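Local atomic coordinates of Poly(beta-D-mannuronate) C5 epimerase (PDB entry 4NK6), a protein that converts beta-D-mannuronate residues of alginate to alpha-L-guluronate in the periplasm and helps channel the new polymer safely towards the outer-membrane exporter. Residues 174-183 with 240-248; 359-370 with 382-393. All blocks are in the same frame, centred on the assembly; numbering follows the deposited sequence.

Both contacts belong to the right-handed parallel beta-helix of the chain and come in series along it: 174-183 meets 240-248 before 359-370 meets 382-393. Their centres lie 30 Å apart and their nearest atoms about 17 Å, so they do not touch. The turn of contact 1 leads into strand 246-251, and contact 2 pairs strands 367-370 and 388-393; these strands line one face of the helix, with 269-274, 296-299, 320-323 and 344-347 stacked between them. Contact 1 fastens a long loop beside this turn, with His274, the probable proton acceptor, not far off, whereas contact 2 joins two successive coils away from that site.

Contact 1 (174-183 with 240-248); sequences AAYRTPDEFR and EFADMWYGF
The turn between strands 240-242 and 246-251 of the right-handed parallel beta-helix is gripped here by the long loop between strands 172-173 and 186-188. Arg183 reaches across with its guanidinium end-on to Asp243. NH2 donates to the backbone O of Asp243 at 2.8 Å, close to the carbonyl plane, while NH1 forms a salt bridge with Asp243 OD2 at 3.0 Å. The guanidinium and carboxylate planes stand almost perpendicular, 88° apart, and NH1 comes to OD2 from above the carboxylate plane. The backbone N of Tyr176 takes the syn lone pair of this oxygen at 2.9 Å; with Ser203 OG as a further partner, OD2 is held from several directions. NH1 also bonds the O of Ala174, NE reaches the O of Gly205, and Tyr176 CD1 lies over the centre of one guanidinium face, so in-plane bonds set the orientation of the group while the Tyr176 ring packs over it.

In this coil of the beta-helix the Asp243 backbone adopts positive phi, as the chain bends out of the strand. Trp245 holds its CG anti to its own N (chi1 178°), which brings the six-membered end of the indole slantwise against Tyr176 and Pro179. Its CZ3 lies 3.6 Å from Tyr176 CE1, the rings inclined at 36°, and Tyr176 OH approaches the indole edge. Pro179, in the type I turn 178-181, sets its CB 3.7 Å from Trp245 CH2. The Trp245 side chain lies about 11 Å from that of His274, the probable catalytic proton acceptor.

Contact 2 (359-370 with 382-393); sequences VIANRRHGIRVR and AMANGLMGVYGH
Two successive coils of the right-handed parallel beta-helix pair here in register, through parallel-strand hydrogen bonds and side chains aligned between the coils. The axes of strands 367-370 and 391-393 approach to 4.7 Å and run parallel within 8°; Tyr391 N bonds Ile367 O, and Val369 N returns to Tyr391 O. At the turn after strands 358-360 and 381-383, Asn362 and Asn385 form a rung of an asparagine ladder, their amides nearly coplanar. Asn385 OD1 accepts from both ND2 (3.0 Å) and the backbone N of Asn362, while Asn385 ND2 reaches the O of Val359 from above the carbonyl plane.

The His365 ring is sandwiched between Leu387 CD1, 4.1 Å from its centroid, and Tyr391 CB over the opposite face; its ND1 accepts the N-H of Met388 at 3.2 Å. Leu387 CD1 also sits over the centre of the Arg364 guanidinium. His393 turns its CG between its backbone N and carbonyl carbon (chi1 62°), folding the ring back against Arg368 and Arg370 of the preceding coil: Arg368 NH2 donates a hydrogen bond to His393 NE2 (3.1 Å), in the plane of both groups, and Arg370 CG lies over a face.

The ladder continues through Asn339 on one side and Asn425 on the other. Arg368 and Arg370 form salt bridges with Asp342 and Glu348 one coil earlier, while Met388 and Tyr391 touch strand 430-432 beyond.

Contact 1 (174-183 with 240-248)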
loop_
_atom_site.group_PDB
_atom_site.type_symbol
_atom_site.label_atom_id
_atom_site.label_comp_id
_atom_site.label_asym_id
_atom_site.label_seq_id
_atom_site.Cartn_x
_atom_site.Cartn_y
_atom_site.Cartn_z
ATOM N N ALA A 174 16.884 6.521 -8.489
ATOM C CA ALA A 174 17.590 5.993 -7.321
ATOM C C ALA A 174 17.334 4.500 -7.161
ATOM O O ALA A 174 16.663 4.079 -6.216
ATOM C CB ALA A 174 17.156 6.738 -6.058
ATOM N N ALA A 175 17.871 3.706 -8.082
ATOM C CA ALA A 175 17.617 2.266 -8.110
ATOM C C ALA A 175 17.927 1.628 -6.759
ATOM O O ALA A 175 18.895 2.004 -6.103
ATOM C CB ALA A 175 18.424 1.595 -9.225
ATOM N N TYR A 176 17.089 0.681 -6.340
ATOM C CA TYR A 176 17.251 0.064 -5.030
ATOM C C TYR A 176 18.593 -0.633 -4.897
ATOM O O TYR A 176 19.024 -1.320 -5.816
ATOM C CB TYR A 176 16.137 -0.948 -4.757
ATOM C CG TYR A 176 16.385 -1.693 -3.485
ATOM C CD1 TYR A 176 16.189 -1.072 -2.259
ATOM C CD2 TYR A 176 16.859 -3.004 -3.500
ATOM C CE1 TYR A 176 16.437 -1.735 -1.081
ATOM C CE2 TYR A 176 17.117 -3.680 -2.310
ATOM C CZ TYR A 176 16.900 -3.030 -1.107
ATOM O OH TYR A 176 17.134 -3.660 0.085
ATOM N N ARG A 177 19.245 -0.463 -3.749
ATOM C CA ARG A 177 20.511 -1.141 -3.479
ATOM C C ARG A 177 20.545 -1.822 -2.112
ATOM O O ARG A 177 20.998 -2.947 -1.990
ATOM C CB ARG A 177 21.689 -0.159 -3.571
ATOM C CG ARG A 177 21.976 0.341 -4.975
ATOM C CD ARG A 177 23.232 1.205 -5.030
ATOM N NE ARG A 177 23.071 2.506 -4.384
ATOM C CZ ARG A 177 23.728 3.603 -4.755
ATOM N NH1 ARG A 177 24.580 3.554 -5.774
ATOM N NH2 ARG A 177 23.527 4.750 -4.116
ATOM N N THR A 178 20.092 -1.132 -1.074
ATOM C CA THR A 178 20.230 -1.663 0.275
ATOM C C THR A 178 19.093 -1.112 1.149
ATOM O O THR A 178 18.557 -0.040 0.852
ATOM C CB THR A 178 21.657 -1.349 0.837
ATOM O OG1 THR A 178 21.910 -2.120 2.013
ATOM C CG2 THR A 178 21.821 0.123 1.160
ATOM N N PRO A 179 18.675 -1.865 2.189
ATOM C CA PRO A 179 17.504 -1.444 2.977
ATOM C C PRO A 179 17.609 -0.069 3.648
ATOM O O PRO A 179 16.622 0.661 3.686
ATOM C CB PRO A 179 17.399 -2.532 4.058
ATOM C CG PRO A 179 18.053 -3.745 3.435
ATOM C CD PRO A 179 19.177 -3.192 2.610
ATOM N N ASP A 180 18.780 0.286 4.165
ATOM C CA ASP A 180 18.890 1.479 5.005
ATOM C C ASP A 180 19.339 2.750 4.284
ATOM O O ASP A 180 19.500 3.787 4.909
ATOM C CB ASP A 180 19.812 1.209 6.203
ATOM C CG ASP A 180 19.264 0.130 7.128
ATOM O OD1 ASP A 180 18.034 0.048 7.306
ATOM O OD2 ASP A 180 20.065 -0.643 7.673
ATOM N N GLU A 181 19.552 2.671 2.977
ATOM C CA GLU A 181 19.944 3.853 2.223
ATOM C C GLU A 181 18.713 4.721 1.988
ATOM O O GLU A 181 17.723 4.245 1.441
ATOM C CB GLU A 181 20.558 3.444 0.882
ATOM C CG GLU A 181 20.871 4.612 -0.041
ATOM C CD GLU A 181 21.425 4.165 -1.379
ATOM O OE1 GLU A 181 20.974 3.125 -1.912
ATOM O OE2 GLU A 181 22.315 4.859 -1.903
ATOM N N PHE A 182 18.771 5.981 2.406
ATOM C CA PHE A 182 17.642 6.887 2.219
ATOM C C PHE A 182 17.232 6.977 0.747
ATOM O O PHE A 182 18.084 7.124 -0.134
ATOM C CB PHE A 182 17.975 8.304 2.739
ATOM C CG PHE A 182 17.007 9.360 2.246
ATOM C CD1 PHE A 182 15.841 9.631 2.948
ATOM C CD2 PHE A 182 17.243 10.053 1.059
ATOM C CE1 PHE A 182 14.931 10.582 2.486
ATOM C CE2 PHE A 182 16.331 10.995 0.586
ATOM C CZ PHE A 182 15.174 11.261 1.307
ATOM N N ARG A 183 15.930 6.877 0.481
ATOM C CA ARG A 183 15.382 7.220 -0.826
ATOM C C ARG A 183 14.140 8.067 -0.597
ATOM O O ARG A 183 13.393 7.829 0.354
ATOM C CB ARG A 183 15.047 5.965 -1.656
ATOM C CG ARG A 183 16.256 5.054 -1.900
ATOM C CD ARG A 183 15.982 3.995 -2.969
ATOM N NE ARG A 183 14.804 3.185 -2.667
ATOM C CZ ARG A 183 14.206 2.379 -3.543
ATOM N NH1 ARG A 183 14.672 2.257 -4.784
ATOM N NH2 ARG A 183 13.140 1.691 -3.180
ATOM N N GLU A 240 1.306 3.745 -11.857
ATOM C CA GLU A 240 2.305 2.692 -11.918
ATOM C C GLU A 240 3.445 2.959 -10.943
ATOM O O GLU A 240 3.992 4.060 -10.904
ATOM C CB GLU A 240 2.815 2.525 -13.359
ATOM C CG GLU A 240 3.929 1.493 -13.497
ATOM C CD GLU A 240 4.151 1.040 -14.933
ATOM O OE1 GLU A 240 3.157 0.828 -15.656
ATOM O OE2 GLU A 240 5.323 0.890 -15.336
ATOM N N PHE A 241 3.773 1.946 -10.143
ATOM C CA PHE A 241 4.777 2.057 -9.088
ATOM C C PHE A 241 5.784 0.929 -9.244
ATOM O O PHE A 241 5.408 -0.241 -9.307
ATOM C CB PHE A 241 4.098 2.001 -7.710
ATOM C CG PHE A 241 3.041 3.054 -7.534
ATOM C CD1 PHE A 241 1.744 2.829 -7.971
ATOM C CD2 PHE A 241 3.359 4.287 -6.982
ATOM C CE1 PHE A 241 0.764 3.818 -7.839
ATOM C CE2 PHE A 241 2.389 5.282 -6.857
ATOM C CZ PHE A 241 1.092 5.046 -7.286
ATOM N N ALA A 242 7.062 1.288 -9.311
ATOM C CA ALA A 242 8.115 0.320 -9.577
ATOM C C ALA A 242 9.318 0.565 -8.673
ATOM O O ALA A 242 9.629 1.708 -8.353
ATOM C CB ALA A 242 8.537 0.399 -11.046
ATOM N N ASP A 243 9.992 -0.512 -8.277
ATOM C CA ASP A 243 11.240 -0.409 -7.515
ATOM C C ASP A 243 11.056 0.303 -6.165
ATOM O O ASP A 243 12.014 0.842 -5.600
ATOM C CB ASP A 243 12.327 0.293 -8.344
ATOM C CG ASP A 243 13.733 0.040 -7.796
ATOM O OD1 ASP A 243 14.073 -1.141 -7.599
ATOM O OD2 ASP A 243 14.473 1.010 -7.534
ATOM N N MET A 244 9.818 0.311 -5.669
ATOM C CA MET A 244 9.488 0.906 -4.379
ATOM C C MET A 244 9.814 -0.076 -3.261
ATOM O O MET A 244 9.678 -1.288 -3.437
ATOM C CB MET A 244 7.993 1.232 -4.308
ATOM C CG MET A 244 7.407 1.884 -5.583
ATOM S SD MET A 244 7.603 3.668 -5.700
ATOM C CE MET A 244 6.427 4.196 -4.449
ATOM N N TRP A 245 10.213 0.438 -2.101
ATOM C CA TRP A 245 10.432 -0.436 -0.936
ATOM C C TRP A 245 9.121 -1.145 -0.558
ATOM O O TRP A 245 9.060 -2.379 -0.548
ATOM C CB TRP A 245 11.042 0.364 0.230
ATOM C CG TRP A 245 11.269 -0.416 1.495
ATOM C CD1 TRP A 245 10.537 -0.335 2.641
ATOM C CD2 TRP A 245 12.311 -1.371 1.750
ATOM N NE1 TRP A 245 11.044 -1.192 3.587
ATOM C CE2 TRP A 245 12.138 -1.834 3.070
ATOM C CE3 TRP A 245 13.363 -1.889 0.987
ATOM C CZ2 TRP A 245 12.976 -2.796 3.646
ATOM C CZ3 TRP A 245 14.202 -2.844 1.567
ATOM C CH2 TRP A 245 13.995 -3.288 2.880
ATOM N N TYR A 246 8.075 -0.369 -0.263
ATOM C CA TYR A 246 6.691 -0.860 -0.313
ATOM C C TYR A 246 5.995 -0.043 -1.384
ATOM O O TYR A 246 6.087 1.185 -1.379
ATOM C CB TYR A 246 5.909 -0.629 0.988
ATOM C CG TYR A 246 6.427 -1.287 2.262
ATOM C CD1 TYR A 246 7.552 -2.107 2.270
ATOM C CD2 TYR A 246 5.772 -1.071 3.464
ATOM C CE1 TYR A 246 8.009 -2.696 3.470
ATOM C CE2 TYR A 246 6.215 -1.641 4.647
ATOM C CZ TYR A 246 7.327 -2.448 4.647
ATOM O OH TYR A 246 7.727 -2.996 5.844
ATOM N N GLY A 247 5.293 -0.700 -2.299
ATOM C CA GLY A 247 4.549 0.034 -3.306
ATOM C C GLY A 247 3.491 0.934 -2.693
ATOM O O GLY A 247 3.285 2.066 -3.143
ATOM N N PHE A 248 2.805 0.426 -1.674
ATOM C CA PHE A 248 1.787 1.202 -0.962
ATOM C C PHE A 248 1.742 0.758 0.494
ATOM O O PHE A 248 1.822 -0.430 0.788
ATOM C CB PHE A 248 0.403 1.011 -1.591
ATOM C CG PHE A 248 -0.736 1.652 -0.794
ATOM C CD1 PHE A 248 -1.399 0.946 0.210
ATOM C CD2 PHE A 248 -1.142 2.951 -1.058
ATOM C CE1 PHE A 248 -2.435 1.521 0.940
ATOM C CE2 PHE A 248 -2.189 3.536 -0.337
ATOM C CZ PHE A 248 -2.838 2.816 0.666
#

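Contact 2 (359-370 with 382-393)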
loop_
_atom_site.group_PDB
_atom_site.type_symbol
_atom_site.label_atom_id
_atom_site.label_comp_id
_atom_site.label_asym_id
_atom_site.label_seq_id
_atom_site.Cartn_x
_atom_site.Cartn_y
_atom_site.Cartn_z
ATOM N N VAL A 359 -6.961 -19.436 -8.476
ATOM C CA VAL A 359 -5.641 -19.561 -7.882
ATOM C C VAL A 359 -4.882 -20.671 -8.600
ATOM O O VAL A 359 -5.132 -21.856 -8.384
ATOM C CB VAL A 359 -5.765 -19.844 -6.371
ATOM C CG1 VAL A 359 -4.443 -19.678 -5.697
ATOM C CG2 VAL A 359 -6.769 -18.876 -5.754
ATOM N N ILE A 360 -3.954 -20.279 -9.463
ATOM C CA ILE A 360 -3.415 -21.186 -10.465
ATOM C C ILE A 360 -1.898 -21.237 -10.432
ATOM O O ILE A 360 -1.252 -20.202 -10.446
ATOM C CB ILE A 360 -3.797 -20.698 -11.897
ATOM C CG1 ILE A 360 -5.277 -20.312 -11.972
ATOM C CG2 ILE A 360 -3.424 -21.752 -12.930
ATOM C CD1 ILE A 360 -6.251 -21.486 -11.724
ATOM N N ALA A 361 -1.334 -22.441 -10.417
ATOM C CA ALA A 361 0.101 -22.629 -10.627
ATOM C C ALA A 361 0.988 -21.809 -9.699
ATOM O O ALA A 361 2.029 -21.327 -10.118
ATOM C CB ALA A 361 0.484 -22.363 -12.121
ATOM N N ASN A 362 0.580 -21.642 -8.444
ATOM C CA ASN A 362 1.503 -21.135 -7.431
ATOM C C ASN A 362 2.403 -22.279 -6.963
ATOM O O ASN A 362 1.984 -23.433 -6.983
ATOM C CB ASN A 362 0.737 -20.495 -6.268
ATOM C CG ASN A 362 -0.169 -19.354 -6.730
ATOM O OD1 ASN A 362 0.288 -18.230 -6.947
ATOM N ND2 ASN A 362 -1.456 -19.646 -6.892
ATOM N N ARG A 363 3.641 -21.982 -6.569
ATOM C CA ARG A 363 4.615 -23.053 -6.336
ATOM C C ARG A 363 4.262 -23.921 -5.136
ATOM O O ARG A 363 4.588 -25.106 -5.103
ATOM C CB ARG A 363 6.047 -22.509 -6.206
ATOM C CG ARG A 363 6.630 -21.995 -7.521
ATOM C CD ARG A 363 8.046 -21.462 -7.366
ATOM N NE ARG A 363 8.476 -20.764 -8.573
ATOM C CZ ARG A 363 9.708 -20.309 -8.779
ATOM N NH1 ARG A 363 10.644 -20.480 -7.854
ATOM N NH2 ARG A 363 10.005 -19.689 -9.913
ATOM N N ARG A 364 3.605 -23.329 -4.150
ATOM C CA ARG A 364 3.210 -24.081 -2.960
ATOM C C ARG A 364 1.698 -24.328 -2.955
ATOM O O ARG A 364 1.188 -24.915 -3.904
ATOM C CB ARG A 364 3.742 -23.420 -1.681
ATOM C CG ARG A 364 5.283 -23.469 -1.620
ATOM C CD ARG A 364 5.876 -23.028 -0.275
ATOM N NE ARG A 364 5.434 -23.866 0.839
ATOM C CZ ARG A 364 6.008 -25.020 1.186
ATOM N NH1 ARG A 364 5.536 -25.717 2.209
ATOM N NH2 ARG A 364 7.050 -25.484 0.510
ATOM N N HIS A 365 0.979 -23.899 -1.921
ATOM C CA HIS A 365 -0.462 -24.179 -1.853
ATOM C C HIS A 365 -1.304 -23.119 -2.559
ATOM O O HIS A 365 -0.945 -21.949 -2.566
ATOM C CB HIS A 365 -0.936 -24.285 -0.396
ATOM C CG HIS A 365 -0.118 -25.220 0.441
ATOM N ND1 HIS A 365 -0.265 -26.590 0.388
ATOM C CD2 HIS A 365 0.867 -24.980 1.339
ATOM C CE1 HIS A 365 0.597 -27.155 1.219
ATOM N NE2 HIS A 365 1.290 -26.199 1.812
ATOM N N GLY A 366 -2.440 -23.520 -3.129
ATOM C CA GLY A 366 -3.365 -22.558 -3.714
ATOM C C GLY A 366 -3.899 -21.589 -2.662
ATOM O O GLY A 366 -3.649 -20.389 -2.721
ATOM N N ILE A 367 -4.638 -22.118 -1.693
ATOM C CA ILE A 367 -5.154 -21.324 -0.585
ATOM C C ILE A 367 -4.736 -21.970 0.741
ATOM O O ILE A 367 -5.085 -23.121 1.023
ATOM C CB ILE A 367 -6.698 -21.236 -0.631
ATOM C CG1 ILE A 367 -7.154 -20.524 -1.911
ATOM C CG2 ILE A 367 -7.237 -20.506 0.604
ATOM C CD1 ILE A 367 -8.677 -20.627 -2.189
ATOM N N ARG A 368 -3.969 -21.243 1.543
ATOM C CA ARG A 368 -3.556 -21.761 2.840
ATOM C C ARG A 368 -4.198 -20.968 3.976
ATOM O O ARG A 368 -4.220 -19.736 3.955
ATOM C CB ARG A 368 -2.027 -21.786 2.978
ATOM C CG ARG A 368 -1.562 -22.296 4.350
ATOM C CD ARG A 368 -0.111 -22.789 4.332
ATOM N NE ARG A 368 0.866 -21.715 4.144
ATOM C CZ ARG A 368 1.521 -21.117 5.136
ATOM N NH1 ARG A 368 2.414 -20.172 4.862
ATOM N NH2 ARG A 368 1.289 -21.465 6.399
ATOM N N VAL A 369 -4.731 -21.684 4.960
ATOM C CA VAL A 369 -5.408 -21.055 6.086
ATOM C C VAL A 369 -4.799 -21.553 7.381
ATOM O O VAL A 369 -4.895 -22.733 7.690
ATOM C CB VAL A 369 -6.915 -21.403 6.103
ATOM C CG1 VAL A 369 -7.609 -20.708 7.264
ATOM C CG2 VAL A 369 -7.574 -21.016 4.775
ATOM N N ARG A 370 -4.173 -20.653 8.134
ATOM C CA ARG A 370 -3.529 -21.033 9.384
ATOM C C ARG A 370 -4.215 -20.326 10.551
ATOM O O ARG A 370 -4.398 -19.110 10.514
ATOM C CB ARG A 370 -2.035 -20.675 9.357
ATOM C CG ARG A 370 -1.233 -21.201 10.569
ATOM C CD ARG A 370 0.213 -20.682 10.566
ATOM N NE ARG A 370 0.329 -19.315 11.083
ATOM C CZ ARG A 370 1.462 -18.612 11.107
ATOM N NH1 ARG A 370 1.471 -17.382 11.608
ATOM N NH2 ARG A 370 2.588 -19.138 10.636
ATOM N N ALA A 382 -8.877 -23.715 -7.581
ATOM C CA ALA A 382 -7.466 -23.886 -7.254
ATOM C C ALA A 382 -6.917 -25.019 -8.100
ATOM O O ALA A 382 -7.237 -26.189 -7.884
ATOM C CB ALA A 382 -7.283 -24.195 -5.763
ATOM N N MET A 383 -6.088 -24.668 -9.071
ATOM C CA MET A 383 -5.625 -25.645 -10.034
ATOM C C MET A 383 -4.133 -25.561 -10.264
ATOM O O MET A 383 -3.568 -24.468 -10.336
ATOM C CB MET A 383 -6.338 -25.435 -11.371
ATOM C CG MET A 383 -7.715 -26.069 -11.462
ATOM S SD MET A 383 -8.221 -26.236 -13.196
ATOM C CE MET A 383 -7.026 -27.437 -13.792
ATOM N N ALA A 384 -3.512 -26.726 -10.386
ATOM C CA ALA A 384 -2.131 -26.824 -10.835
ATOM C C ALA A 384 -1.137 -26.165 -9.886
ATOM O O ALA A 384 -0.035 -25.814 -10.292
ATOM C CB ALA A 384 -1.984 -26.250 -12.262
ATOM N N ASN A 385 -1.526 -25.990 -8.628
ATOM C CA ASN A 385 -0.588 -25.500 -7.633
ATOM C C ASN A 385 0.382 -26.601 -7.282
ATOM O O ASN A 385 0.054 -27.780 -7.401
ATOM C CB ASN A 385 -1.324 -24.978 -6.398
ATOM C CG ASN A 385 -2.221 -23.797 -6.728
ATOM O OD1 ASN A 385 -1.742 -22.679 -6.914
ATOM N ND2 ASN A 385 -3.523 -24.045 -6.834
ATOM N N GLY A 386 1.582 -26.223 -6.861
ATOM C CA GLY A 386 2.633 -27.195 -6.612
ATOM C C GLY A 386 2.301 -28.145 -5.475
ATOM O O GLY A 386 2.691 -29.311 -5.489
ATOM N N LEU A 387 1.580 -27.658 -4.474
ATOM C CA LEU A 387 1.265 -28.520 -3.330
ATOM C C LEU A 387 -0.242 -28.798 -3.240
ATOM O O LEU A 387 -0.804 -29.420 -4.147
ATOM C CB LEU A 387 1.855 -27.957 -2.025
ATOM C CG LEU A 387 3.392 -27.894 -2.039
ATOM C CD1 LEU A 387 3.938 -27.125 -0.837
ATOM C CD2 LEU A 387 4.042 -29.305 -2.123
ATOM N N MET A 388 -0.897 -28.350 -2.174
ATOM C CA MET A 388 -2.335 -28.599 -2.031
ATOM C C MET A 388 -3.139 -27.508 -2.723
ATOM O O MET A 388 -2.674 -26.373 -2.866
ATOM C CB MET A 388 -2.753 -28.674 -0.559
ATOM C CG MET A 388 -2.139 -29.811 0.224
ATOM S SD MET A 388 -2.707 -31.432 -0.326
ATOM C CE MET A 388 -1.788 -32.474 0.813
ATOM N N GLY A 389 -4.349 -27.845 -3.154
ATOM C CA GLY A 389 -5.270 -26.826 -3.631
ATOM C C GLY A 389 -5.674 -25.944 -2.456
ATOM O O GLY A 389 -5.561 -24.726 -2.515
ATOM N N VAL A 390 -6.150 -26.575 -1.388
ATOM C CA VAL A 390 -6.494 -25.876 -0.152
ATOM C C VAL A 390 -5.830 -26.580 1.041
ATOM O O VAL A 390 -5.898 -27.805 1.161
ATOM C CB VAL A 390 -8.027 -25.811 0.045
ATOM C CG1 VAL A 390 -8.388 -25.305 1.445
ATOM C CG2 VAL A 390 -8.665 -24.927 -1.031
ATOM N N TYR A 391 -5.165 -25.812 1.907
ATOM C CA TYR A 391 -4.471 -26.388 3.066
ATOM C C TYR A 391 -4.833 -25.631 4.335
ATOM O O TYR A 391 -4.595 -24.433 4.438
ATOM C CB TYR A 391 -2.953 -26.355 2.848
ATOM C CG TYR A 391 -2.112 -26.841 4.028
ATOM C CD1 TYR A 391 -2.487 -27.948 4.778
ATOM C CD2 TYR A 391 -0.931 -26.199 4.366
ATOM C CE1 TYR A 391 -1.713 -28.390 5.843
ATOM C CE2 TYR A 391 -0.148 -26.628 5.427
ATOM C CZ TYR A 391 -0.543 -27.722 6.159
ATOM O OH TYR A 391 0.237 -28.148 7.207
ATOM N N GLY A 392 -5.433 -26.324 5.292
ATOM C CA GLY A 392 -5.776 -25.700 6.557
ATOM C C GLY A 392 -4.966 -26.335 7.668
ATOM O O GLY A 392 -4.800 -27.556 7.699
ATOM N N HIS A 393 -4.429 -25.518 8.570
ATOM C CA HIS A 393 -3.654 -26.066 9.680
ATOM C C HIS A 393 -3.651 -25.136 10.876
ATOM O O HIS A 393 -4.107 -23.994 10.798
ATOM C CB HIS A 393 -2.214 -26.401 9.265
ATOM C CG HIS A 393 -1.416 -25.217 8.800
ATOM N ND1 HIS A 393 -0.147 -24.947 9.268
ATOM C CD2 HIS A 393 -1.693 -24.257 7.886
ATOM C CE1 HIS A 393 0.318 -23.863 8.673
ATOM N NE2 HIS A 393 -0.600 -23.426 7.826
#